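PDB 4U63: DNA photolyase, which repairs cyclobutane pyrimidine dimers in ultraviolet-damaged DNA using light, with FAD as its flavin cofactor and a methenyltetrahydrofolate as antenna chromophore. Local coordinates for residues S84-A88 with G89-V93; D236-D239 with G240-G244; R418-P422 with I423-E427. All blocks are in the same frame, centred on the assembly; numbering follows the deposited sequence. Where two conformers were deposited one is given.

Contact 1 of 3, residues S84-A88 with G89-V93. With SO4 (sulfate ion), chain H.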
loop_
_atom_site.group_PDB
_atom_site.type_symbol
_atom_site.label_atom_id
_atom_site.label_comp_id
_atom_site.label_asym_id
_atom_site.label_seq_id
_atom_site.Cartn_x
_atom_site.Cartn_y
_atom_site.Cartn_z
ATOM N N SER A 84 0.003 19.373 -12.175
ATOM C CA SER A 84 -0.878 18.877 -13.246
ATOM C C SER A 84 -2.171 19.703 -13.340
ATOM O O SER A 84 -2.640 20.002 -14.437
ATOM C CB SER A 84 -1.172 17.372 -13.095
ATOM O OG SER A 84 -2.071 17.098 -12.042
ATOM N N LEU A 85 -2.735 20.080 -12.193
ATOM C CA LEU A 85 -3.933 20.923 -12.175
ATOM C C LEU A 85 -3.676 22.318 -12.761
ATOM O O LEU A 85 -4.512 22.855 -13.498
ATOM C CB LEU A 85 -4.489 21.049 -10.757
ATOM C CG LEU A 85 -5.190 19.801 -10.220
ATOM C CD1 LEU A 85 -5.358 19.879 -8.709
ATOM C CD2 LEU A 85 -6.539 19.588 -10.894
ATOM N N GLU A 86 -2.522 22.892 -12.439
ATOM C CA GLU A 86 -2.142 24.201 -12.968
ATOM C C GLU A 86 -1.934 24.186 -14.477
ATOM O O GLU A 86 -2.254 25.170 -15.148
ATOM C CB GLU A 86 -0.932 24.754 -12.222
ATOM C CG GLU A 86 -1.279 25.074 -10.773
ATOM C CD GLU A 86 -0.244 25.908 -10.055
ATOM O OE1 GLU A 86 0.899 26.028 -10.550
ATOM O OE2 GLU A 86 -0.587 26.448 -8.981
ATOM N N LYS A 87 -1.411 23.076 -14.991
ATOM C CA LYS A 87 -1.273 22.858 -16.430
ATOM C C LYS A 87 -2.643 22.875 -17.136
ATOM O O LYS A 87 -2.751 23.312 -18.284
ATOM C CB LYS A 87 -0.543 21.529 -16.670
ATOM C CG LYS A 87 -0.070 21.291 -18.092
ATOM C CD LYS A 87 0.794 20.037 -18.189
ATOM C CE LYS A 87 1.865 19.954 -17.102
ATOM N NZ LYS A 87 3.149 20.634 -17.442
ATOM N N ALA A 88 -3.676 22.403 -16.436
ATOM C CA ALA A 88 -5.052 22.390 -16.932
ATOM C C ALA A 88 -5.809 23.712 -16.695
ATOM O O ALA A 88 -6.955 23.842 -17.115
ATOM C CB ALA A 88 -5.809 21.240 -16.298
ATOM N N GLY A 89 -5.178 24.672 -16.018
ATOM C CA GLY A 89 -5.769 25.988 -15.773
ATOM C C GLY A 89 -6.339 26.123 -14.372
ATOM O O GLY A 89 -6.910 27.157 -14.033
ATOM N N GLY A 90 -6.177 25.080 -13.562
ATOM C CA GLY A 90 -6.699 25.053 -12.203
ATOM C C GLY A 90 -5.632 25.310 -11.159
ATOM O O GLY A 90 -4.568 25.841 -11.444
ATOM N N ARG A 91 -5.952 24.924 -9.939
ATOM C CA ARG A 91 -5.042 24.972 -8.801
ATOM C C ARG A 91 -5.505 23.920 -7.829
ATOM O O ARG A 91 -6.620 23.408 -7.954
ATOM C CB ARG A 91 -5.112 26.306 -8.080
ATOM C CG ARG A 91 -4.643 27.513 -8.860
ATOM C CD ARG A 91 -4.545 28.686 -7.906
ATOM N NE ARG A 91 -4.297 29.944 -8.585
ATOM C CZ ARG A 91 -4.194 31.120 -7.971
ATOM N NH1 ARG A 91 -4.319 31.207 -6.647
ATOM N NH2 ARG A 91 -3.969 32.213 -8.684
ATOM N N LEU A 92 -4.656 23.615 -6.853
ATOM C CA LEU A 92 -5.034 22.771 -5.735
ATOM C C LEU A 92 -5.042 23.602 -4.456
ATOM O O LEU A 92 -4.006 24.081 -4.019
ATOM C CB LEU A 92 -4.077 21.586 -5.586
ATOM C CG LEU A 92 -4.392 20.585 -4.469
ATOM C CD1 LEU A 92 -5.730 19.876 -4.686
ATOM C CD2 LEU A 92 -3.287 19.553 -4.357
ATOM N N VAL A 93 -6.220 23.774 -3.875
ATOM C CA VAL A 93 -6.357 24.433 -2.576
ATOM C C VAL A 93 -5.966 23.444 -1.474
ATOM O O VAL A 93 -6.472 22.320 -1.423
ATOM C CB VAL A 93 -7.795 24.923 -2.327
ATOM C CG1 VAL A 93 -7.925 25.557 -0.943
ATOM C CG2 VAL A 93 -8.220 25.919 -3.393
HETATM S S SO4 H . -3.524 35.003 -6.289
HETATM O O1 SO4 H . -3.617 35.358 -7.721
HETATM O O2 SO4 H . -3.428 36.239 -5.488
HETATM O O3 SO4 H . -4.726 34.241 -5.888
HETATM O O4 SO4 H . -2.316 34.183 -6.064
HETATM O O HOH W 1 -1.980 24.686 -7.070
#
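A Schellman motif ends helix 68-87, and in it Gly89 and Gly90 bond back to Glu86 and Leu85. Gly90 N donates to Leu85 O at 2.8 Å, from above the carbonyl plane, and Gly89 N reaches Glu86 O at 3.1 Å with an N-H...O angle of 150°. Gly89 has a positive phi (101°), a backbone state that glycine adopts readily, and this turns the chain back toward the helix end. Past the turn the chain runs beside the helix, so that Glu86 CA makes a CA-H...O contact of 3.3 Å with Gly90 O.

Leu85 and Leu92 close the apolar side, with Leu85 CD1 lying 3.8 Å from Leu92 CB. The same methyl lies against Arg91 O, a buried oxygen for which the model has no hydrogen-bond partner. Glu86, its chain extended beyond CG, carries OE2 to a water that donates to it and accepts from Leu92 N. The carboxylate does not pair with Arg91, whose NE stays 5.1 Å from Glu86 OE2. Instead the extended arginine presents the edge of its guanidinium to a sulfate, probably from the crystallisation liquor, with Arg91 NH1 3.2 Å from sulfate O3 and a weaker bond from NH2 to O1.

The turn thus links the helix to strand 93-96, an outermost strand of the parallel sheet: Leu85 and Leu92 both pack on Pro55 of neighbouring strand 53-59.

Contact 2 of 3, residues D236-D239 with G240-G244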
loop_
_atom_site.group_PDB
_atom_site.type_symbol
_atom_site.label_atom_id
_atom_site.label_comp_id
_atom_site.label_asym_id
_atom_site.label_seq_id
_atom_site.Cartn_x
_atom_site.Cartn_y
_atom_site.Cartn_z
ATOM N N ASP A 236 6.439 0.896 -18.186
ATOM C CA ASP A 236 7.672 0.134 -18.132
ATOM C C ASP A 236 7.420 -1.345 -17.819
ATOM O O ASP A 236 8.077 -2.223 -18.381
ATOM C CB ASP A 236 8.626 0.732 -17.100
ATOM C CG ASP A 236 9.987 0.067 -17.130
ATOM O OD1 ASP A 236 10.608 -0.003 -18.222
ATOM O OD2 ASP A 236 10.431 -0.387 -16.066
ATOM N N PHE A 237 6.454 -1.614 -16.935
ATOM C CA PHE A 237 6.115 -2.974 -16.594
ATOM C C PHE A 237 5.505 -3.715 -17.789
ATOM O O PHE A 237 5.899 -4.848 -18.091
ATOM C CB PHE A 237 5.153 -3.022 -15.405
ATOM C CG PHE A 237 4.824 -4.415 -14.957
ATOM C CD1 PHE A 237 5.809 -5.222 -14.396
ATOM C CD2 PHE A 237 3.529 -4.932 -15.093
ATOM C CE1 PHE A 237 5.516 -6.507 -13.977
ATOM C CE2 PHE A 237 3.239 -6.226 -14.687
ATOM C CZ PHE A 237 4.231 -7.010 -14.129
ATOM N N ILE A 238 4.567 -3.077 -18.480
ATOM C CA ILE A 238 3.901 -3.723 -19.630
ATOM C C ILE A 238 4.930 -4.044 -20.705
ATOM O O ILE A 238 4.965 -5.161 -21.234
ATOM C CB ILE A 238 2.756 -2.855 -20.206
ATOM C CG1 ILE A 238 1.618 -2.690 -19.175
ATOM C CG2 ILE A 238 2.206 -3.448 -21.514
ATOM C CD1 ILE A 238 0.920 -3.964 -18.739
ATOM N N ASP A 239 5.786 -3.063 -20.991
ATOM C CA ASP A 239 6.847 -3.210 -21.983
ATOM C C ASP A 239 8.069 -3.966 -21.444
ATOM O O ASP A 239 9.027 -4.193 -22.182
ATOM C CB ASP A 239 7.331 -1.826 -22.494
ATOM C CG ASP A 239 6.491 -1.274 -23.652
ATOM O OD1 ASP A 239 5.574 -1.950 -24.151
ATOM O OD2 ASP A 239 6.769 -0.134 -24.072
ATOM N N GLY A 240 8.042 -4.334 -20.163
ATOM C CA GLY A 240 9.167 -4.969 -19.520
ATOM C C GLY A 240 8.814 -6.218 -18.751
ATOM O O GLY A 240 8.451 -7.243 -19.343
ATOM N N ALA A 241 8.900 -6.104 -17.421
ATOM C CA ALA A 241 8.862 -7.248 -16.506
ATOM C C ALA A 241 7.560 -8.043 -16.492
ATOM O O ALA A 241 7.522 -9.125 -15.906
ATOM C CB ALA A 241 9.219 -6.800 -15.091
ATOM N N LEU A 242 6.496 -7.544 -17.114
ATOM C CA LEU A 242 5.305 -8.390 -17.290
ATOM C C LEU A 242 5.734 -9.701 -17.950
ATOM O O LEU A 242 5.249 -10.772 -17.593
ATOM C CB LEU A 242 4.233 -7.706 -18.121
ATOM C CG LEU A 242 2.983 -8.545 -18.447
ATOM C CD1 LEU A 242 2.325 -9.124 -17.199
ATOM C CD2 LEU A 242 1.998 -7.687 -19.219
ATOM N N LYS A 243 6.655 -9.609 -18.909
ATOM C CA LYS A 243 7.213 -10.801 -19.515
ATOM C C LYS A 243 8.079 -11.550 -18.499
ATOM O O LYS A 243 9.119 -11.037 -18.040
ATOM C CB LYS A 243 8.046 -10.478 -20.760
ATOM C CG LYS A 243 8.411 -11.739 -21.529
ATOM C CD LYS A 243 9.215 -11.448 -22.771
ATOM C CE LYS A 243 9.638 -12.726 -23.491
ATOM N NZ LYS A 243 9.916 -12.506 -24.932
ATOM N N GLY A 244 7.652 -12.765 -18.172
ATOM C CA GLY A 244 8.331 -13.612 -17.187
ATOM C C GLY A 244 7.926 -13.328 -15.745
ATOM O O GLY A 244 8.532 -13.870 -14.812
HETATM O O HOH W 2 10.272 -3.700 -16.578
HETATM O O HOH W 3 7.137 -6.900 -21.946
#
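The Phe237 ring lies over the backbone and CB of Leu242, and this is the apolar centre of the turn. Leu242 CB sits 4.1 Å from the ring centroid and 20° off the normal, a CH-pi contact over the face. Leu242 N approaches that ring too, 3.4 Å from Phe237 CE1 and displaced toward the rim. With CG anti to its own backbone N (chi1 -177°), Phe237 sends the ring forward along the departing chain. Ala241 CB adds a contact of 3.8 Å with Phe237 CD1. Alongside, Ile238 and Leu242 point the same way and meet through their terminal methyls, CD1 and CD2; both also pack on Leu281.

The contact joins the last turn of helix 227-238 to the loop leading to helix 245-248, for which Gly244 is the N-cap residue. Phe237 also meets the ring of Phe293, and its side chain is about 5 Å from the bound FAD, so the turn borders the flavin site.

Further out, Phe237 O gathers two backbone donors: Leu242 N at 2.9 Å, tilted from the carbonyl plane with an N-H...O angle of 161°, and Gly240 N through a weak bond of 3.0 Å. Two waters bridge the polar edge. One donates to Asp236 O and accepts from Ala241 N at 2.9 Å; the other donates to both Ile238 O and Gly240 O, tying the last helical turn to the loop.

Contact 3 of 3, residues R418-P422 with I423-E427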
loop_
_atom_site.group_PDB
_atom_site.type_symbol
_atom_site.label_atom_id
_atom_site.label_comp_id
_atom_site.label_asym_id
_atom_site.label_seq_id
_atom_site.Cartn_x
_atom_site.Cartn_y
_atom_site.Cartn_z
ATOM N N ARG A 418 2.859 -24.453 10.814
ATOM C CA ARG A 418 3.797 -24.427 9.684
ATOM C C ARG A 418 4.829 -23.328 9.904
ATOM O O ARG A 418 4.522 -22.148 9.725
ATOM C CB ARG A 418 3.087 -24.164 8.366
ATOM C CG ARG A 418 2.485 -25.381 7.717
ATOM C CD ARG A 418 2.109 -25.059 6.286
ATOM N NE ARG A 418 1.469 -26.203 5.665
ATOM C CZ ARG A 418 2.112 -27.254 5.153
ATOM N NH1 ARG A 418 3.446 -27.328 5.168
ATOM N NH2 ARG A 418 1.407 -28.245 4.617
ATOM N N ILE A 419 6.041 -23.723 10.284
ATOM C CA ILE A 419 7.129 -22.787 10.584
ATOM C C ILE A 419 8.366 -23.189 9.803
ATOM O O ILE A 419 9.026 -24.168 10.147
ATOM C CB ILE A 419 7.500 -22.812 12.073
ATOM C CG1 ILE A 419 6.282 -22.542 12.947
ATOM C CG2 ILE A 419 8.614 -21.801 12.360
ATOM C CD1 ILE A 419 6.520 -22.838 14.402
ATOM N N PHE A 420 8.686 -22.453 8.757
ATOM C CA PHE A 420 9.902 -22.734 8.000
ATOM C C PHE A 420 11.066 -21.938 8.505
ATOM O O PHE A 420 10.909 -20.832 9.036
ATOM C CB PHE A 420 9.735 -22.431 6.523
ATOM C CG PHE A 420 8.608 -23.155 5.899
ATOM C CD1 PHE A 420 8.711 -24.501 5.605
ATOM C CD2 PHE A 420 7.437 -22.493 5.612
ATOM C CE1 PHE A 420 7.661 -25.175 5.026
ATOM C CE2 PHE A 420 6.383 -23.158 5.036
ATOM C CZ PHE A 420 6.495 -24.501 4.744
ATOM N N ASN A 421 12.237 -22.531 8.306
ATOM C CA ASN A 421 13.493 -21.909 8.613
ATOM C C ASN A 421 13.742 -20.797 7.591
ATOM O O ASN A 421 13.702 -21.051 6.389
ATOM C CB ASN A 421 14.609 -22.952 8.549
ATOM C CG ASN A 421 15.878 -22.497 9.228
ATOM O OD1 ASN A 421 16.156 -21.307 9.315
ATOM N ND2 ASN A 421 16.659 -23.455 9.720
ATOM N N PRO A 422 13.984 -19.560 8.063
ATOM C CA PRO A 422 14.364 -18.465 7.161
ATOM C C PRO A 422 15.565 -18.809 6.281
ATOM O O PRO A 422 15.657 -18.341 5.154
ATOM C CB PRO A 422 14.743 -17.331 8.112
ATOM C CG PRO A 422 14.106 -17.648 9.410
ATOM C CD PRO A 422 13.836 -19.113 9.462
ATOM N N ILE A 423 16.469 -19.625 6.811
ATOM C CA ILE A 423 17.674 -20.035 6.093
ATOM C C ILE A 423 17.287 -20.786 4.826
ATOM O O ILE A 423 17.789 -20.485 3.748
ATOM C CB ILE A 423 18.574 -20.930 6.971
ATOM C CG1 ILE A 423 19.019 -20.182 8.230
ATOM C CG2 ILE A 423 19.815 -21.407 6.216
ATOM C CD1 ILE A 423 19.222 -21.100 9.415
ATOM N N LEU A 424 16.391 -21.756 4.976
ATOM C CA LEU A 424 15.908 -22.568 3.857
ATOM C C LEU A 424 15.110 -21.729 2.854
ATOM O O LEU A 424 15.263 -21.884 1.642
ATOM C CB LEU A 424 15.042 -23.726 4.371
ATOM C CG LEU A 424 15.725 -24.754 5.280
ATOM C CD1 LEU A 424 14.692 -25.693 5.887
ATOM C CD2 LEU A 424 16.785 -25.533 4.520
ATOM N N GLN A 425 14.254 -20.849 3.365
ATOM C CA GLN A 425 13.523 -19.910 2.507
ATOM C C GLN A 425 14.496 -19.035 1.701
ATOM O O GLN A 425 14.329 -18.861 0.496
ATOM C CB GLN A 425 12.569 -19.053 3.338
ATOM C CG GLN A 425 11.319 -19.798 3.782
ATOM C CD GLN A 425 10.243 -19.816 2.706
ATOM O OE1 GLN A 425 9.832 -18.758 2.204
ATOM N NE2 GLN A 425 9.778 -21.003 2.350
ATOM N N GLY A 426 15.515 -18.509 2.380
ATOM C CA GLY A 426 16.586 -17.744 1.735
ATOM C C GLY A 426 17.298 -18.511 0.631
ATOM O O GLY A 426 17.471 -17.998 -0.464
ATOM N N GLU A 427 17.701 -19.747 0.921
ATOM C CA GLU A 427 18.378 -20.592 -0.065
ATOM C C GLU A 427 17.460 -20.995 -1.228
ATOM O O GLU A 427 17.932 -21.174 -2.349
ATOM C CB GLU A 427 18.988 -21.826 0.621
ATOM C CG GLU A 427 20.185 -21.453 1.492
ATOM C CD GLU A 427 20.710 -22.572 2.382
ATOM O OE1 GLU A 427 20.090 -23.648 2.482
ATOM O OE2 GLU A 427 21.770 -22.366 3.000
#
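Three hydrogen bonds carry the polar part of this contact, where Asn421 caps the N-terminus of helix 422-429. The side-chain bond is the cap itself: Ile423 N donates to Asn421 OD1 at 3.0 Å, with an N-H...O angle of 160°. The donor stands well above the amide plane, 48° out of it, so the oxygen is met from over its carbonyl group. A chi1 of -164° turns the Asn421 amide beside its own carbonyl carbon, from where OD1 reaches forward over the start of the helix. Two backbone bonds begin the helical ladder. Gln425 N meets Asn421 O at 3.1 Å, almost in line with the carbonyl, and Gly426 N meets Pro422 O at 2.8 Å.

The remaining contacts are van der Waals contacts of side-chain carbons. Ile423 crosses the asparagine side chain obliquely and packs its CD1 against the polar amide, tightly at 3.1 Å from Asn421 OD1 and at 3.5 Å from Asn421 ND2. Leu424 takes the aliphatic root of the same residue, with its CD1 3.8 Å from Asn421 CB. Phe420 and Gln425 meet more loosely, Phe420 CB lying 4.1 Å from Gln425 CG. Pro422, the first helical residue, packs on Phe371 and His375 of helix 362-375 and on Ile346 and Val347 of helix 345-357.

Pro422 brings no amide hydrogen to the first turn, and the next N-H, that of Ile423, is served by OD1 of Asn421 in place of the preceding-turn carbonyl that a helix start lacks. The partial negative charge on OD1 should also interact favourably with the helix dipole.

Overall arrangement
The three contacts follow one another along the chain, each at a helix end. Contacts 1 and 2 are helix exits, from 68-87 and 227-238, whereas contact 3 is the entry to helix 422-429. Contact 1 lies in the N-terminal photolyase region with the five-stranded parallel sheet; contact 3 lies in the FAD-binding region, across the chain's centre, with centres 51 Å apart. Contact 2 is 32 Å from contact 1 and 29 Å from contact 3, centre to centre, and none touch. Of contacts 2 and 3, contact 2 is the nearer to the flavin. The three are thus separate local structures, spread from the parallel sheet to the helical FAD-binding part.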